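Local coordinates for protein putative drug/sodium antiporter (Escherichia coli, PDB 4Z3N) that is a MATE-family membrane transporter that probably exports the genotoxin colibactin, or a precursor of it, as an antiporter, at residues A[299-302]-A[303-306]; A[287-290]-A[291-295]; A[314-317]-A[318-322]; A[324-327]-A[328-331]; A[253-256]-A[257-260]. All coordinates share one frame; numbering follows the deposited sequence.

Interaction 1: residues A[299-302]-A[303-306]; sequences DYFI and ITPM. With OLC ((2R)-2,3-dihydroxypropyl (9Z)-octadec-9-enoate), chain B.
T304 leans its hydroxyl and its methyl back on F301 and Y300 at a proline kink in helix 286-322, a worked example of how a transmembrane helix reorganises its bonds ahead of a proline. P305 has no N-H to offer F301 O, the carbonyl one turn before it, and its ring CD lies 3.4 Å from that oxygen and 3.2 Å from I302 O. The backbone hydrogen bonds here span three residues: I303 N reaches Y300 O, and T304 N reaches F301 O at 3.1 Å. T304 OG1 also donates to F301 O, although the modelled length of this side-chain bond is too short to be trusted. With chi1 at 44°, the hydroxyl sits between the backbone N and the carbonyl carbon, which puts it on the side of F301 O whatever the true length of the bond.

Van der Waals contacts flank these bonds. The apolar one joins T304 CG2 to Y300 CE2 at 3.6 Å, the threonine side chain lying roughly at right angles to the tyrosine's. T304 OG1 approaches F301 CD1 at 3.7 Å, and I303 extends its CG1 branch back along the helix until CD1 lies beside D299 O.

Beyond the two segments, F40 of helix 28-56 touches both T304 and P305, and D299 OD2 is hydrogen-bonded to T295 OG1, one turn earlier. Next to the aspartate runs the monoolein acyl chain, with its C7 atom 3.5 Å from D299 CG.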
loop_
_atom_site.group_PDB
_atom_site.type_symbol
_atom_site.label_atom_id
_atom_site.label_comp_id
_atom_site.label_asym_id
_atom_site.label_seq_id
_atom_site.Cartn_x
_atom_site.Cartn_y
_atom_site.Cartn_z
ATOM N N ASP A 299 -3.628 -13.826 0.941
ATOM C CA ASP A 299 -2.534 -13.556 0.025
ATOM C C ASP A 299 -1.941 -12.182 0.328
ATOM O O ASP A 299 -0.744 -11.947 0.156
ATOM C CB ASP A 299 -3.016 -13.634 -1.429
ATOM C CG ASP A 299 -3.188 -15.082 -1.920
ATOM O OD1 ASP A 299 -2.304 -15.929 -1.586
ATOM O OD2 ASP A 299 -4.189 -15.351 -2.644
ATOM N N TYR A 300 -2.796 -11.287 0.811
ATOM C CA TYR A 300 -2.390 -9.932 1.109
ATOM C C TYR A 300 -1.560 -9.843 2.405
ATOM O O TYR A 300 -0.536 -9.145 2.435
ATOM C CB TYR A 300 -3.607 -9.006 1.206
ATOM C CG TYR A 300 -3.166 -7.604 1.519
ATOM C CD1 TYR A 300 -2.688 -6.781 0.523
ATOM C CD2 TYR A 300 -3.155 -7.130 2.825
ATOM C CE1 TYR A 300 -2.237 -5.505 0.807
ATOM C CE2 TYR A 300 -2.711 -5.852 3.119
ATOM C CZ TYR A 300 -2.253 -5.048 2.101
ATOM O OH TYR A 300 -1.810 -3.776 2.369
ATOM N N PHE A 301 -1.995 -10.533 3.462
ATOM C CA PHE A 301 -1.216 -10.571 4.693
ATOM C C PHE A 301 0.212 -11.111 4.474
ATOM O O PHE A 301 1.161 -10.626 5.076
ATOM C CB PHE A 301 -1.907 -11.415 5.775
ATOM C CG PHE A 301 -0.948 -11.910 6.842
ATOM C CD1 PHE A 301 -0.375 -11.018 7.758
ATOM C CD2 PHE A 301 -0.584 -13.254 6.905
ATOM C CE1 PHE A 301 0.528 -11.456 8.730
ATOM C CE2 PHE A 301 0.318 -13.703 7.874
ATOM C CZ PHE A 301 0.876 -12.796 8.788
ATOM N N ILE A 302 0.351 -12.119 3.624
ATOM C CA ILE A 302 1.643 -12.745 3.377
ATOM C C ILE A 302 2.632 -11.732 2.809
ATOM O O ILE A 302 3.857 -11.801 3.020
ATOM C CB ILE A 302 1.508 -13.934 2.399
ATOM C CG1 ILE A 302 0.805 -15.109 3.083
ATOM C CG2 ILE A 302 2.883 -14.352 1.833
ATOM C CD1 ILE A 302 0.415 -16.208 2.113
ATOM N N ILE A 303 2.075 -10.769 2.100
ATOM C CA ILE A 303 2.867 -9.819 1.350
ATOM C C ILE A 303 3.254 -8.603 2.213
ATOM O O ILE A 303 4.146 -7.828 1.851
ATOM C CB ILE A 303 2.074 -9.429 0.073
ATOM C CG1 ILE A 303 1.943 -10.641 -0.842
ATOM C CG2 ILE A 303 2.624 -8.192 -0.630
ATOM C CD1 ILE A 303 0.968 -10.433 -1.980
ATOM N N THR A 304 2.603 -8.461 3.368
ATOM C CA THR A 304 2.738 -7.246 4.177
ATOM C C THR A 304 4.154 -7.046 4.743
ATOM O O THR A 304 4.617 -5.917 4.802
ATOM C CB THR A 304 1.692 -7.183 5.346
ATOM O OG1 THR A 304 1.582 -8.449 6.000
ATOM C CG2 THR A 304 0.329 -6.796 4.826
ATOM N N PRO A 305 4.846 -8.130 5.156
ATOM C CA PRO A 305 6.224 -7.973 5.643
ATOM C C PRO A 305 7.162 -7.352 4.594
ATOM O O PRO A 305 8.135 -6.682 4.943
ATOM C CB PRO A 305 6.644 -9.413 5.986
ATOM C CG PRO A 305 5.703 -10.275 5.282
ATOM C CD PRO A 305 4.414 -9.534 5.216
ATOM N N MET A 306 6.850 -7.554 3.320
ATOM C CA MET A 306 7.620 -6.935 2.248
ATOM C C MET A 306 7.295 -5.435 2.075
ATOM O O MET A 306 8.155 -4.640 1.664
ATOM C CB MET A 306 7.385 -7.709 0.955
ATOM C CG MET A 306 7.408 -6.902 -0.307
ATOM S SD MET A 306 6.318 -7.700 -1.512
ATOM C CE MET A 306 6.864 -9.403 -1.418
HETATM C C18 OLC B . 1.558 -5.628 -5.100
HETATM C C10 OLC B . 1.255 -14.097 -7.448
HETATM C C9 OLC B . 0.259 -13.860 -6.569
HETATM C C17 OLC B . 1.410 -7.130 -5.240
HETATM C C11 OLC B . 1.567 -13.114 -8.560
HETATM C C8 OLC B . -0.590 -15.020 -6.074
HETATM C C24 OLC B . -2.545 -10.854 -13.962
HETATM C C16 OLC B . 1.643 -7.516 -6.684
HETATM C C12 OLC B . 0.648 -11.900 -8.535
HETATM C C7 OLC B . -1.599 -14.582 -5.029
HETATM C C15 OLC B . 1.614 -9.031 -6.841
HETATM C C13 OLC B . 1.462 -10.632 -8.799
HETATM C C6 OLC B . -2.780 -13.884 -5.676
HETATM C C14 OLC B . 0.883 -9.401 -8.125
HETATM C C5 OLC B . -3.282 -14.669 -6.870
HETATM C C4 OLC B . -4.072 -13.752 -7.793
HETATM C C3 OLC B . -3.294 -12.481 -8.070
HETATM C C2 OLC B . -3.822 -11.749 -9.289
HETATM C C21 OLC B . -1.358 -10.426 -11.811
HETATM C C1 OLC B . -2.705 -10.942 -9.937
HETATM C C22 OLC B . -1.500 -10.003 -13.264
HETATM O O19 OLC B . -1.783 -10.481 -9.278
HETATM O O25 OLC B . -3.350 -10.028 -14.779
HETATM O O23 OLC B . -1.893 -8.646 -13.329
HETATM O O20 OLC B . -2.626 -10.841 -11.333
#

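Interaction 2: residues A[287-290]-A[291-295]; sequences NAMA and AFTLT
M289 bends its thioether so that CE comes near both F292 and T293, 4.0 Å from F292 CD2 and 3.9 Å from T293 OG1. The route is set by the torsions: CG leaves anti to the backbone N (chi1 -180°), and the chain then turns at chi2 (64°) and again beyond it, which brings the terminal methyl forward along the helix. It meets the phenylalanine ring obliquely, as one apolar group against another. The F292 ring itself leads away from residues 287-290, with T295 OG1 lying at the ring edge and in its plane.

T293 takes a different conformation. Its OG1 stands beside the backbone N and anti to the carbonyl carbon (chi1 -60°), from where it donates to M289 O at 3.2 Å; T293 N gives the same oxygen a weak bond. A hydroxyl folded onto its own helix in this way has part of its polarity met before any neighbour is involved. The backbone under these side chains is helical, with A291 N bonding N287 O at 2.7 Å and F292 N bonding A288 O at 3.0 Å; the bond from L294 N to A290 O is weak.

This early part of helix 286-322 packs on several neighbours. F292 stacks edge-to-face with Y277 of helix 250-284 and also touches a bound monoolein, T295 bonds Q375 of helix 366-379, and A288 meets I432 and Y436 of helix 432-453.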
loop_
_atom_site.group_PDB
_atom_site.type_symbol
_atom_site.label_atom_id
_atom_site.label_comp_id
_atom_site.label_asym_id
_atom_site.label_seq_id
_atom_site.Cartn_x
_atom_site.Cartn_y
_atom_site.Cartn_z
ATOM N N ASN A 287 -16.800 -20.110 -9.999
ATOM C CA ASN A 287 -16.281 -20.630 -8.722
ATOM C C ASN A 287 -14.845 -20.137 -8.429
ATOM O O ASN A 287 -14.497 -19.830 -7.283
ATOM C CB ASN A 287 -16.312 -22.163 -8.705
ATOM C CG ASN A 287 -17.728 -22.736 -8.820
ATOM O OD1 ASN A 287 -18.567 -22.530 -7.942
ATOM N ND2 ASN A 287 -17.981 -23.487 -9.893
ATOM N N ALA A 288 -14.028 -20.051 -9.479
ATOM C CA ALA A 288 -12.683 -19.497 -9.374
ATOM C C ALA A 288 -12.724 -18.039 -8.897
ATOM O O ALA A 288 -11.838 -17.580 -8.162
ATOM C CB ALA A 288 -11.964 -19.607 -10.699
ATOM N N MET A 289 -13.763 -17.317 -9.303
ATOM C CA MET A 289 -13.928 -15.945 -8.848
ATOM C C MET A 289 -14.284 -15.919 -7.365
ATOM O O MET A 289 -13.797 -15.062 -6.629
ATOM C CB MET A 289 -14.988 -15.215 -9.672
ATOM C CG MET A 289 -15.200 -13.773 -9.244
ATOM S SD MET A 289 -13.731 -12.743 -9.486
ATOM C CE MET A 289 -13.408 -12.222 -7.805
ATOM N N ALA A 290 -15.116 -16.865 -6.928
ATOM C CA ALA A 290 -15.392 -17.033 -5.504
ATOM C C ALA A 290 -14.143 -17.489 -4.719
ATOM O O ALA A 290 -13.910 -17.033 -3.589
ATOM C CB ALA A 290 -16.532 -18.009 -5.299
ATOM N N ALA A 291 -13.344 -18.379 -5.313
ATOM C CA ALA A 291 -12.093 -18.833 -4.681
ATOM C C ALA A 291 -11.148 -17.658 -4.362
ATOM O O ALA A 291 -10.663 -17.519 -3.238
ATOM C CB ALA A 291 -11.386 -19.853 -5.566
ATOM N N PHE A 292 -10.905 -16.821 -5.364
ATOM C CA PHE A 292 -10.085 -15.623 -5.228
ATOM C C PHE A 292 -10.584 -14.707 -4.120
ATOM O O PHE A 292 -9.791 -14.094 -3.420
ATOM C CB PHE A 292 -10.056 -14.875 -6.564
ATOM C CG PHE A 292 -9.151 -13.684 -6.592
ATOM C CD1 PHE A 292 -7.981 -13.658 -5.863
ATOM C CD2 PHE A 292 -9.469 -12.589 -7.383
ATOM C CE1 PHE A 292 -7.140 -12.550 -5.914
ATOM C CE2 PHE A 292 -8.641 -11.479 -7.437
ATOM C CZ PHE A 292 -7.476 -11.458 -6.700
ATOM N N THR A 293 -11.900 -14.607 -3.962
ATOM C CA THR A 293 -12.457 -13.783 -2.894
ATOM C C THR A 293 -12.021 -14.314 -1.522
ATOM O O THR A 293 -11.848 -13.553 -0.579
ATOM C CB THR A 293 -14.011 -13.717 -2.955
ATOM O OG1 THR A 293 -14.431 -13.146 -4.201
ATOM C CG2 THR A 293 -14.541 -12.863 -1.826
ATOM N N LEU A 294 -11.837 -15.626 -1.419
ATOM C CA LEU A 294 -11.386 -16.234 -0.176
ATOM C C LEU A 294 -9.864 -16.074 0.030
ATOM O O LEU A 294 -9.411 -15.743 1.131
ATOM C CB LEU A 294 -11.778 -17.713 -0.143
ATOM C CG LEU A 294 -13.266 -18.077 -0.019
ATOM C CD1 LEU A 294 -13.438 -19.581 -0.084
ATOM C CD2 LEU A 294 -13.881 -17.552 1.266
ATOM N N THR A 295 -9.080 -16.283 -1.029
ATOM C CA THR A 295 -7.626 -16.256 -0.900
ATOM C C THR A 295 -7.076 -14.852 -0.667
ATOM O O THR A 295 -6.066 -14.677 0.014
ATOM C CB THR A 295 -6.936 -16.846 -2.144
ATOM O OG1 THR A 295 -7.075 -15.953 -3.255
ATOM C CG2 THR A 295 -7.518 -18.182 -2.486
#

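Interaction 3: residues A[314-317]-A[318-322]; sequences LTVV and GQNWG
N320 folds its amide back onto V316, making a double grip on one carbonyl in the last turns of helix 286-322. V316 O accepts from N320 N at 3.1 Å and from N320 ND2 at 2.7 Å, the side-chain bond nearly straight at 159° and close to the plane of the amide. CG sits anti to the carbonyl carbon (chi1 -77°), and the asparagine then runs side by side with V316, whose CG1 is 3.6 Å from ND2. This is the close part of the contact, together with G318, which carries no side chain and bonds through its N to L314 O at 2.7 Å.

Looseness is confined to the outer ends of two side chains. Q319 CB stays 3.1 Å from T315 O, yet its NE2 is 4.2 Å from T315 CG2; W321 N bonds V317 O, while the indole heads away toward I399 of helix 382-399. Every touching residue is buried, so this looser side faces protein instead of solvent: T315 OG1 bonds Q176 O, and Q319 NE2 bonds G177 O.

Chemically, the polar groups of this membrane helix are shared out, with N320 serving mainly its own backbone while T315 and Q319 tie the helix to the end of helix 162-177.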
loop_
_atom_site.group_PDB
_atom_site.type_symbol
_atom_site.label_atom_id
_atom_site.label_comp_id
_atom_site.label_asym_id
_atom_site.label_seq_id
_atom_site.Cartn_x
_atom_site.Cartn_y
_atom_site.Cartn_z
ATOM N N LEU A 314 13.151 2.870 1.578
ATOM C CA LEU A 314 13.006 4.216 1.029
ATOM C C LEU A 314 13.890 5.227 1.805
ATOM O O LEU A 314 14.675 5.991 1.233
ATOM C CB LEU A 314 11.526 4.649 1.058
ATOM C CG LEU A 314 11.268 5.995 0.375
ATOM C CD1 LEU A 314 10.708 5.778 -0.992
ATOM C CD2 LEU A 314 10.355 6.868 1.197
ATOM N N THR A 315 13.766 5.193 3.123
ATOM C CA THR A 315 14.603 5.994 3.994
ATOM C C THR A 315 16.106 5.737 3.854
ATOM O O THR A 315 16.902 6.687 3.840
ATOM C CB THR A 315 14.217 5.749 5.417
ATOM O OG1 THR A 315 12.785 5.712 5.486
ATOM C CG2 THR A 315 14.770 6.852 6.296
ATOM N N VAL A 316 16.486 4.464 3.767
ATOM C CA VAL A 316 17.891 4.102 3.684
ATOM C C VAL A 316 18.467 4.446 2.303
ATOM O O VAL A 316 19.581 4.978 2.201
ATOM C CB VAL A 316 18.107 2.607 3.992
ATOM C CG1 VAL A 316 19.537 2.209 3.676
ATOM C CG2 VAL A 316 17.768 2.315 5.446
ATOM N N VAL A 317 17.703 4.167 1.247
ATOM C CA VAL A 317 18.138 4.528 -0.094
ATOM C C VAL A 317 18.132 6.038 -0.239
ATOM O O VAL A 317 19.108 6.622 -0.706
ATOM C CB VAL A 317 17.248 3.917 -1.192
ATOM C CG1 VAL A 317 17.646 4.467 -2.579
ATOM C CG2 VAL A 317 17.319 2.381 -1.148
ATOM N N GLY A 318 17.038 6.674 0.176
ATOM C CA GLY A 318 16.916 8.116 0.043
ATOM C C GLY A 318 18.028 8.897 0.746
ATOM O O GLY A 318 18.591 9.846 0.180
ATOM N N GLN A 319 18.336 8.503 1.984
ATOM C CA GLN A 319 19.336 9.183 2.802
ATOM C C GLN A 319 20.773 8.894 2.374
ATOM O O GLN A 319 21.608 9.800 2.325
ATOM C CB GLN A 319 19.147 8.823 4.278
ATOM C CG GLN A 319 18.016 9.620 4.946
ATOM C CD GLN A 319 18.150 9.667 6.443
ATOM O OE1 GLN A 319 19.143 9.206 6.989
ATOM N NE2 GLN A 319 17.158 10.233 7.121
ATOM N N ASN A 320 21.073 7.647 2.046
ATOM C CA ASN A 320 22.408 7.340 1.537
ATOM C C ASN A 320 22.647 7.924 0.149
ATOM O O ASN A 320 23.781 8.202 -0.241
ATOM C CB ASN A 320 22.633 5.836 1.503
ATOM C CG ASN A 320 22.923 5.274 2.852
ATOM O OD1 ASN A 320 24.080 5.127 3.221
ATOM N ND2 ASN A 320 21.881 4.955 3.608
ATOM N N TRP A 321 21.568 8.088 -0.601
ATOM C CA TRP A 321 21.647 8.663 -1.927
ATOM C C TRP A 321 22.025 10.120 -1.812
ATOM O O TRP A 321 22.906 10.596 -2.536
ATOM C CB TRP A 321 20.323 8.510 -2.660
ATOM C CG TRP A 321 20.269 9.193 -3.982
ATOM C CD1 TRP A 321 19.781 10.441 -4.245
ATOM C CD2 TRP A 321 20.681 8.649 -5.239
ATOM N NE1 TRP A 321 19.884 10.715 -5.591
ATOM C CE2 TRP A 321 20.435 9.628 -6.223
ATOM C CE3 TRP A 321 21.233 7.427 -5.628
ATOM C CZ2 TRP A 321 20.725 9.426 -7.567
ATOM C CZ3 TRP A 321 21.532 7.231 -6.967
ATOM C CH2 TRP A 321 21.266 8.224 -7.919
ATOM N N GLY A 322 21.355 10.823 -0.898
ATOM C CA GLY A 322 21.658 12.218 -0.624
ATOM C C GLY A 322 23.083 12.438 -0.115
ATOM O O GLY A 322 23.731 13.419 -0.457
#

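Interaction 4: residues A[324-327]-A[328-331]; sequences GNVT and RTLN
N325 turns its side-chain carbonyl onto R328 N, the N-cap bond that starts helix 326-358 directly after the Schellman motif in which G324 ends the helix before it. OD1 accepts from R328 N at 3.1 Å, with the donor standing above the plane of the amide carbonyl. The torsion that allows this places CG anti to the backbone N (chi1 -168°), beside its own carbonyl carbon. The same OD1 lies against R328 CB at 3.3 Å, so the amide covers the root of the arginine as well as capping its N-H.

Further into the first turn, V326 O is gripped twice: L330 N donates to it at 3.1 Å and T329 OG1 at 2.6 Å. T329 gains this position with its hydroxyl between backbone N and carbonyl carbon (chi1 70°), while its CG2 turns to N325 O. On the exposed side, T327 and N331 lie alongside each other and point the same way. N331 N donates to T327 O at 2.8 Å, and N331 ND2 rests 3.4 Å from the methyl CG2 of T327.

The second shell holds the arginine and the buried threonine in place. V326 packs on L460 and L461 of helix 458-467. T329 OG1 is also hydrogen-bonded to Y395 OH of helix 382-399, so the hydroxyl links the new helix to a neighbour. R328 runs extended from CG to NE, and its guanidinium is held by the chain near the N-terminus, NH2 bonding G26 O and NE bonding M23 O.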
loop_
_atom_site.group_PDB
_atom_site.type_symbol
_atom_site.label_atom_id
_atom_site.label_comp_id
_atom_site.label_asym_id
_atom_site.label_seq_id
_atom_site.Cartn_x
_atom_site.Cartn_y
_atom_site.Cartn_z
ATOM N N GLY A 324 25.505 10.762 -0.986
ATOM C CA GLY A 324 26.423 10.456 -2.068
ATOM C C GLY A 324 26.925 9.017 -2.151
ATOM O O GLY A 324 27.721 8.706 -3.019
ATOM N N ASN A 325 26.438 8.119 -1.294
ATOM C CA ASN A 325 26.957 6.760 -1.313
ATOM C C ASN A 325 26.022 5.829 -2.090
ATOM O O ASN A 325 25.106 5.238 -1.516
ATOM C CB ASN A 325 27.135 6.274 0.139
ATOM C CG ASN A 325 27.946 4.979 0.262
ATOM O OD1 ASN A 325 28.040 4.164 -0.675
ATOM N ND2 ASN A 325 28.513 4.772 1.456
ATOM N N VAL A 326 26.362 5.605 -3.363
ATOM C CA VAL A 326 25.515 4.868 -4.292
ATOM C C VAL A 326 25.616 3.363 -4.106
ATOM O O VAL A 326 24.644 2.644 -4.255
ATOM C CB VAL A 326 25.875 5.186 -5.755
ATOM C CG1 VAL A 326 25.025 4.341 -6.707
ATOM C CG2 VAL A 326 25.741 6.657 -6.033
ATOM N N THR A 327 26.825 2.912 -3.814
ATOM C CA THR A 327 27.147 1.517 -3.552
ATOM C C THR A 327 26.306 0.971 -2.400
ATOM O O THR A 327 25.746 -0.138 -2.473
ATOM C CB THR A 327 28.658 1.377 -3.227
ATOM O OG1 THR A 327 29.377 1.180 -4.444
ATOM C CG2 THR A 327 28.921 0.214 -2.306
ATOM N N ARG A 328 26.226 1.768 -1.338
ATOM C CA ARG A 328 25.497 1.386 -0.156
ATOM C C ARG A 328 23.990 1.299 -0.456
ATOM O O ARG A 328 23.296 0.452 0.116
ATOM C CB ARG A 328 25.788 2.373 0.973
ATOM C CG ARG A 328 25.164 1.981 2.303
ATOM C CD ARG A 328 25.784 2.702 3.493
ATOM N NE ARG A 328 25.058 2.409 4.731
ATOM C CZ ARG A 328 25.281 1.346 5.495
ATOM N NH1 ARG A 328 26.206 0.467 5.143
ATOM N NH2 ARG A 328 24.575 1.160 6.601
ATOM N N THR A 329 23.496 2.155 -1.357
ATOM C CA THR A 329 22.076 2.129 -1.715
ATOM C C THR A 329 21.793 0.830 -2.476
ATOM O O THR A 329 20.746 0.207 -2.288
ATOM C CB THR A 329 21.616 3.374 -2.570
ATOM O OG1 THR A 329 22.173 3.323 -3.890
ATOM C CG2 THR A 329 22.008 4.684 -1.908
ATOM N N LEU A 330 22.744 0.411 -3.305
ATOM C CA LEU A 330 22.644 -0.855 -4.016
ATOM C C LEU A 330 22.704 -2.042 -3.052
ATOM O O LEU A 330 21.940 -3.005 -3.202
ATOM C CB LEU A 330 23.756 -0.976 -5.059
ATOM C CG LEU A 330 23.589 -0.214 -6.361
ATOM C CD1 LEU A 330 24.638 -0.675 -7.388
ATOM C CD2 LEU A 330 22.169 -0.388 -6.910
ATOM N N ASN A 331 23.618 -1.985 -2.083
ATOM C CA ASN A 331 23.686 -3.008 -1.043
ATOM C C ASN A 331 22.438 -3.023 -0.199
ATOM O O ASN A 331 22.023 -4.075 0.273
ATOM C CB ASN A 331 24.884 -2.800 -0.108
ATOM C CG ASN A 331 26.210 -2.890 -0.814
ATOM O OD1 ASN A 331 26.433 -3.761 -1.657
ATOM N ND2 ASN A 331 27.106 -1.982 -0.465
#

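Interaction 5: residues A[253-256]-A[257-260]; sequences YREF and LSVG
L257 lies over the carbonyl of Y253, one helical turn back in helix 250-284, and its side chain starts against that oxygen and draws away from it toward the tip. CB begins 3.0 Å from Y253 O, CG follows at 3.2 Å, and the CD1 methyl at the tip is 3.8 Å away. L257 N donates to the same carbonyl at 2.8 Å. That oxygen is therefore bonded by the backbone and roofed by the hydrocarbon of a single residue. L257 N also lies near the plane of the F256 ring, at its edge.

The next residue shows a polar version of the theme. S258 OG occupies the place between backbone N and carbonyl carbon (chi1 60°) and donates to R254 O at 2.9 Å. S258 N bonds the same oxygen from the opposite face of the carbonyl plane, so R254 O is held on both sides. Two residues on, G260 N bonds F256 O at 3.0 Å.

E255 sets off with CG anti to its backbone N, then bends at chi2 (59°) so that OE2 comes within 3.8 Å of V259 CG2. This carboxylate forms a salt bridge to R98 of helix 75-101, the helix on which F256 and V259 also pack. The carbonyls of Y253, R254 and F256 thus find their donors inside the helix, whereas V259 O bonds Q397 outside it. The glutamate's charge is paired with R98 across the interface between helices 250-284 and 75-101, which probably offsets it in this partly exposed setting.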
loop_
_atom_site.group_PDB
_atom_site.type_symbol
_atom_site.label_atom_id
_atom_site.label_comp_id
_atom_site.label_asym_id
_atom_site.label_seq_id
_atom_site.Cartn_x
_atom_site.Cartn_y
_atom_site.Cartn_z
ATOM N N TYR A 253 7.768 21.420 -6.259
ATOM C CA TYR A 253 6.446 20.830 -6.427
ATOM C C TYR A 253 6.532 19.687 -7.423
ATOM O O TYR A 253 5.889 18.652 -7.254
ATOM C CB TYR A 253 5.418 21.872 -6.894
ATOM C CG TYR A 253 4.971 22.766 -5.765
ATOM C CD1 TYR A 253 3.927 22.386 -4.934
ATOM C CD2 TYR A 253 5.622 23.967 -5.498
ATOM C CE1 TYR A 253 3.529 23.183 -3.878
ATOM C CE2 TYR A 253 5.235 24.772 -4.442
ATOM C CZ TYR A 253 4.184 24.375 -3.635
ATOM O OH TYR A 253 3.778 25.165 -2.582
ATOM N N ARG A 254 7.342 19.879 -8.455
ATOM C CA ARG A 254 7.530 18.877 -9.490
ATOM C C ARG A 254 8.197 17.606 -8.938
ATOM O O ARG A 254 7.736 16.494 -9.189
ATOM C CB ARG A 254 8.355 19.478 -10.631
ATOM C CG ARG A 254 8.672 18.537 -11.783
ATOM C CD ARG A 254 9.120 19.359 -12.958
ATOM N NE ARG A 254 9.747 18.588 -14.022
ATOM C CZ ARG A 254 10.365 19.144 -15.063
ATOM N NH1 ARG A 254 10.431 20.467 -15.161
ATOM N NH2 ARG A 254 10.919 18.385 -16.008
ATOM N N GLU A 255 9.276 17.779 -8.184
ATOM C CA GLU A 255 9.986 16.649 -7.622
ATOM C C GLU A 255 9.086 15.841 -6.677
ATOM O O GLU A 255 9.104 14.604 -6.683
ATOM C CB GLU A 255 11.238 17.133 -6.889
ATOM C CG GLU A 255 12.035 16.031 -6.205
ATOM C CD GLU A 255 12.510 14.944 -7.170
ATOM O OE1 GLU A 255 13.486 15.205 -7.914
ATOM O OE2 GLU A 255 11.915 13.833 -7.172
ATOM N N PHE A 256 8.296 16.551 -5.876
ATOM C CA PHE A 256 7.394 15.939 -4.916
ATOM C C PHE A 256 6.225 15.271 -5.655
ATOM O O PHE A 256 5.800 14.160 -5.304
ATOM C CB PHE A 256 6.883 16.996 -3.935
ATOM C CG PHE A 256 6.141 16.440 -2.748
ATOM C CD1 PHE A 256 4.973 15.701 -2.911
ATOM C CD2 PHE A 256 6.595 16.689 -1.461
ATOM C CE1 PHE A 256 4.288 15.186 -1.814
ATOM C CE2 PHE A 256 5.918 16.183 -0.358
ATOM C CZ PHE A 256 4.761 15.423 -0.536
ATOM N N LEU A 257 5.707 15.954 -6.676
ATOM C CA LEU A 257 4.506 15.503 -7.378
ATOM C C LEU A 257 4.778 14.307 -8.270
ATOM O O LEU A 257 3.930 13.423 -8.410
ATOM C CB LEU A 257 3.908 16.639 -8.217
ATOM C CG LEU A 257 2.901 17.531 -7.480
ATOM C CD1 LEU A 257 2.284 18.550 -8.415
ATOM C CD2 LEU A 257 1.831 16.685 -6.829
ATOM N N SER A 258 5.959 14.280 -8.880
ATOM C CA SER A 258 6.301 13.200 -9.791
ATOM C C SER A 258 6.441 11.846 -9.046
ATOM O O SER A 258 5.869 10.850 -9.478
ATOM C CB SER A 258 7.574 13.553 -10.557
ATOM O OG SER A 258 8.645 13.754 -9.656
ATOM N N VAL A 259 7.178 11.819 -7.934
ATOM C CA VAL A 259 7.276 10.627 -7.083
ATOM C C VAL A 259 5.907 10.266 -6.506
ATOM O O VAL A 259 5.468 9.109 -6.575
ATOM C CB VAL A 259 8.311 10.824 -5.904
ATOM C CG1 VAL A 259 8.131 9.773 -4.800
ATOM C CG2 VAL A 259 9.723 10.770 -6.433
ATOM N N GLY A 260 5.230 11.269 -5.955
ATOM C CA GLY A 260 3.971 11.062 -5.272
ATOM C C GLY A 260 2.859 10.593 -6.179
ATOM O O GLY A 260 2.051 9.722 -5.823
#

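Along the chain the contacts come in the order 5, 2, 1, 3, 4, spread over three consecutive helices. Interaction 5 lies near the start of helix 250-284. Interactions 2, 1 and 3 follow one another on helix 286-322. The centres of interactions 1 and 2 are 18 Å apart, and those of interactions 1 and 3 are 24 Å apart. Interaction 4 opens helix 326-358 and touches interaction 3, where N320 O and N325 N make a probable hydrogen bond. Interaction 5 comes within about 6 Å of interaction 3 at the nearest atoms. The kinked helix 286-322 thus spans both sides of the chain's centre and passes by a tight turn into helix 326-358, within the helical bundle of a MATE transporter.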